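Uncharacterized protein DUF2179 (Eubacterium ventriosum, PDB 3HLU) is of unknown function but forms the C-terminal, DUF2179-containing part of a probable YitT-family membrane protein. Local coordinates at residues Val11-Ala16 with Glu48-Val53. Sequence-based numbering, arbitrary orientation.
Sequences VYIVSA and EVIMCV
Val-11 to Ile-13 pair antiparallel with Ile-50 to Cys-52; the N-to-C directions of the two segments lie 149° apart and their axes come within 4.7 Å. Ile-13 and Ile-50 form a hydrogen-bonded pair: Ile-13 N gives to Ile-50 O at 2.9 Å, and Ile-50 N returns a bond to Ile-13 O at 3.2 Å. Val-11 and Cys-52 form the next such pair. There Cys-52 N to Val-11 O is 3.0 Å, while the bond from Val-11 N to Cys-52 O is bent and weak. Tyr-12 faces Met-51 in the non-hydrogen-bonded pair between them.

On the face covered by helix 18-28, Ile-13 and Ile-50 meet through their beta carbons, CB to CB 4.1 Å. Met-25 packs on Ile-13 and Ala-22 on Ile-50. On the other face, CG of Tyr-12 anti to the carbonyl carbon (chi1 -49°) brings the CD2/CE2 side of the ring to Val-49 and Met-51. Val-49 CG1 sits at the ring edge, 3.8 Å from Tyr-12 CD2. The selenium of selenomethionine Met-51 approaches obliquely, 4.3 Å from Tyr-12 CE2, a Met-aromatic contact. Tyr-12 OH is hydrogen-bonded to Ser-78 OG of the second subunit, whose Ile-76 packs on Tyr-12 and Val-49.

These central strands thus turn an aliphatic face to helix 18-28, while both subunits hold the Tyr-12 ring.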
loop_
_atom_site.group_PDB
_atom_site.type_symbol
_atom_site.label_atom_id
_atom_site.label_comp_id
_atom_site.label_asym_id
_atom_site.label_seq_id
_atom_site.Cartn_x
_atom_site.Cartn_y
_atom_site.Cartn_z
ATOM N N VAL A 11 -4.985 -8.010 2.285
ATOM C CA VAL A 11 -4.458 -6.881 3.039
ATOM C C VAL A 11 -2.992 -6.595 2.790
ATOM O O VAL A 11 -2.166 -7.486 2.759
ATOM C CB VAL A 11 -4.691 -7.061 4.538
ATOM C CG1 VAL A 11 -3.888 -6.056 5.325
ATOM C CG2 VAL A 11 -6.157 -6.921 4.840
ATOM N N TYR A 12 -2.672 -5.328 2.614
ATOM C CA TYR A 12 -1.279 -4.937 2.507
ATOM C C TYR A 12 -0.879 -4.142 3.742
ATOM O O TYR A 12 -1.609 -3.282 4.207
ATOM C CB TYR A 12 -1.039 -4.138 1.231
ATOM C CG TYR A 12 -1.618 -4.797 -0.005
ATOM C CD1 TYR A 12 -2.918 -4.532 -0.407
ATOM C CD2 TYR A 12 -0.863 -5.681 -0.772
ATOM C CE1 TYR A 12 -3.450 -5.126 -1.538
ATOM C CE2 TYR A 12 -1.389 -6.279 -1.908
ATOM C CZ TYR A 12 -2.685 -5.994 -2.284
ATOM O OH TYR A 12 -3.234 -6.592 -3.400
ATOM N N ILE A 13 0.274 -4.465 4.296
ATOM C CA ILE A 13 0.731 -3.768 5.461
ATOM C C ILE A 13 2.003 -3.063 5.078
ATOM O O ILE A 13 2.963 -3.703 4.647
ATOM C CB ILE A 13 0.994 -4.737 6.610
ATOM C CG1 ILE A 13 -0.311 -5.399 7.031
ATOM C CG2 ILE A 13 1.669 -4.029 7.789
ATOM C CD1 ILE A 13 -0.119 -6.501 8.033
ATOM N N VAL A 14 1.986 -1.738 5.212
ATOM C CA VAL A 14 3.160 -0.920 4.978
ATOM C C VAL A 14 3.851 -0.578 6.278
ATOM O O VAL A 14 3.289 0.112 7.111
ATOM C CB VAL A 14 2.785 0.412 4.343
ATOM C CG1 VAL A 14 4.050 1.208 4.038
ATOM C CG2 VAL A 14 1.945 0.196 3.101
ATOM N N SER A 15 5.088 -1.029 6.447
ATOM C CA SER A 15 5.831 -0.681 7.636
ATOM C C SER A 15 7.325 -0.833 7.458
ATOM O O SER A 15 7.790 -1.775 6.841
ATOM C CB SER A 15 5.388 -1.543 8.803
ATOM O OG SER A 15 6.348 -1.512 9.841
ATOM N N ALA A 16 8.077 0.103 8.023
ATOM C CA ALA A 16 9.523 -0.003 8.057
ATOM C C ALA A 16 9.956 -1.246 8.834
ATOM O O ALA A 16 10.935 -1.913 8.459
ATOM C CB ALA A 16 10.128 1.247 8.673
ATOM N N GLU A 48 9.295 -3.248 0.371
ATOM C CA GLU A 48 8.581 -4.505 0.495
ATOM C C GLU A 48 7.317 -4.300 1.286
ATOM O O GLU A 48 7.284 -3.572 2.276
ATOM C CB GLU A 48 9.403 -5.504 1.283
ATOM C CG GLU A 48 10.553 -6.174 0.592
ATOM C CD GLU A 48 11.057 -7.329 1.445
ATOM O OE1 GLU A 48 11.097 -7.169 2.707
ATOM O OE2 GLU A 48 11.380 -8.393 0.855
ATOM N N VAL A 49 6.291 -5.015 0.879
ATOM C CA VAL A 49 5.003 -4.910 1.505
ATOM C C VAL A 49 4.609 -6.301 2.001
ATOM O O VAL A 49 4.941 -7.289 1.365
ATOM C CB VAL A 49 4.007 -4.335 0.470
ATOM C CG1 VAL A 49 2.587 -4.827 0.695
ATOM C CG2 VAL A 49 4.095 -2.821 0.454
ATOM N N ILE A 50 3.945 -6.384 3.153
ATOM C CA ILE A 50 3.370 -7.650 3.606
ATOM C C ILE A 50 1.967 -7.834 3.036
ATOM O O ILE A 50 1.083 -7.013 3.259
ATOM C CB ILE A 50 3.274 -7.757 5.152
ATOM C CG1 ILE A 50 4.623 -7.547 5.818
ATOM C CG2 ILE A 50 2.709 -9.097 5.568
ATOM C CD1 ILE A 50 4.511 -7.432 7.308
HETATM N N MSE A 51 1.770 -8.925 2.302
HETATM C CA MSE A 51 0.451 -9.308 1.825
HETATM C C MSE A 51 -0.132 -10.466 2.639
HETATM O O MSE A 51 0.547 -11.438 2.944
HETATM C CB MSE A 51 0.513 -9.676 0.355
HETATM C CG MSE A 51 -0.725 -10.373 -0.148
HETATM SE SE MSE A 51 -0.568 -10.524 -2.078
HETATM C CE MSE A 51 1.371 -10.222 -2.255
ATOM N N CYS A 52 -1.402 -10.361 2.989
ATOM C CA CYS A 52 -2.013 -11.377 3.798
ATOM C C CYS A 52 -3.516 -11.374 3.575
ATOM O O CYS A 52 -4.165 -10.340 3.678
ATOM C CB CYS A 52 -1.679 -11.136 5.265
ATOM S SG CYS A 52 -2.288 -12.415 6.392
ATOM N N VAL A 53 -4.063 -12.539 3.244
ATOM C CA VAL A 53 -5.506 -12.701 3.161
ATOM C C VAL A 53 -6.001 -13.155 4.518
ATOM O O VAL A 53 -5.368 -13.982 5.171
ATOM C CB VAL A 53 -5.904 -13.728 2.104
ATOM C CG1 VAL A 53 -5.373 -13.316 0.738
ATOM C CG2 VAL A 53 -5.371 -15.106 2.488
#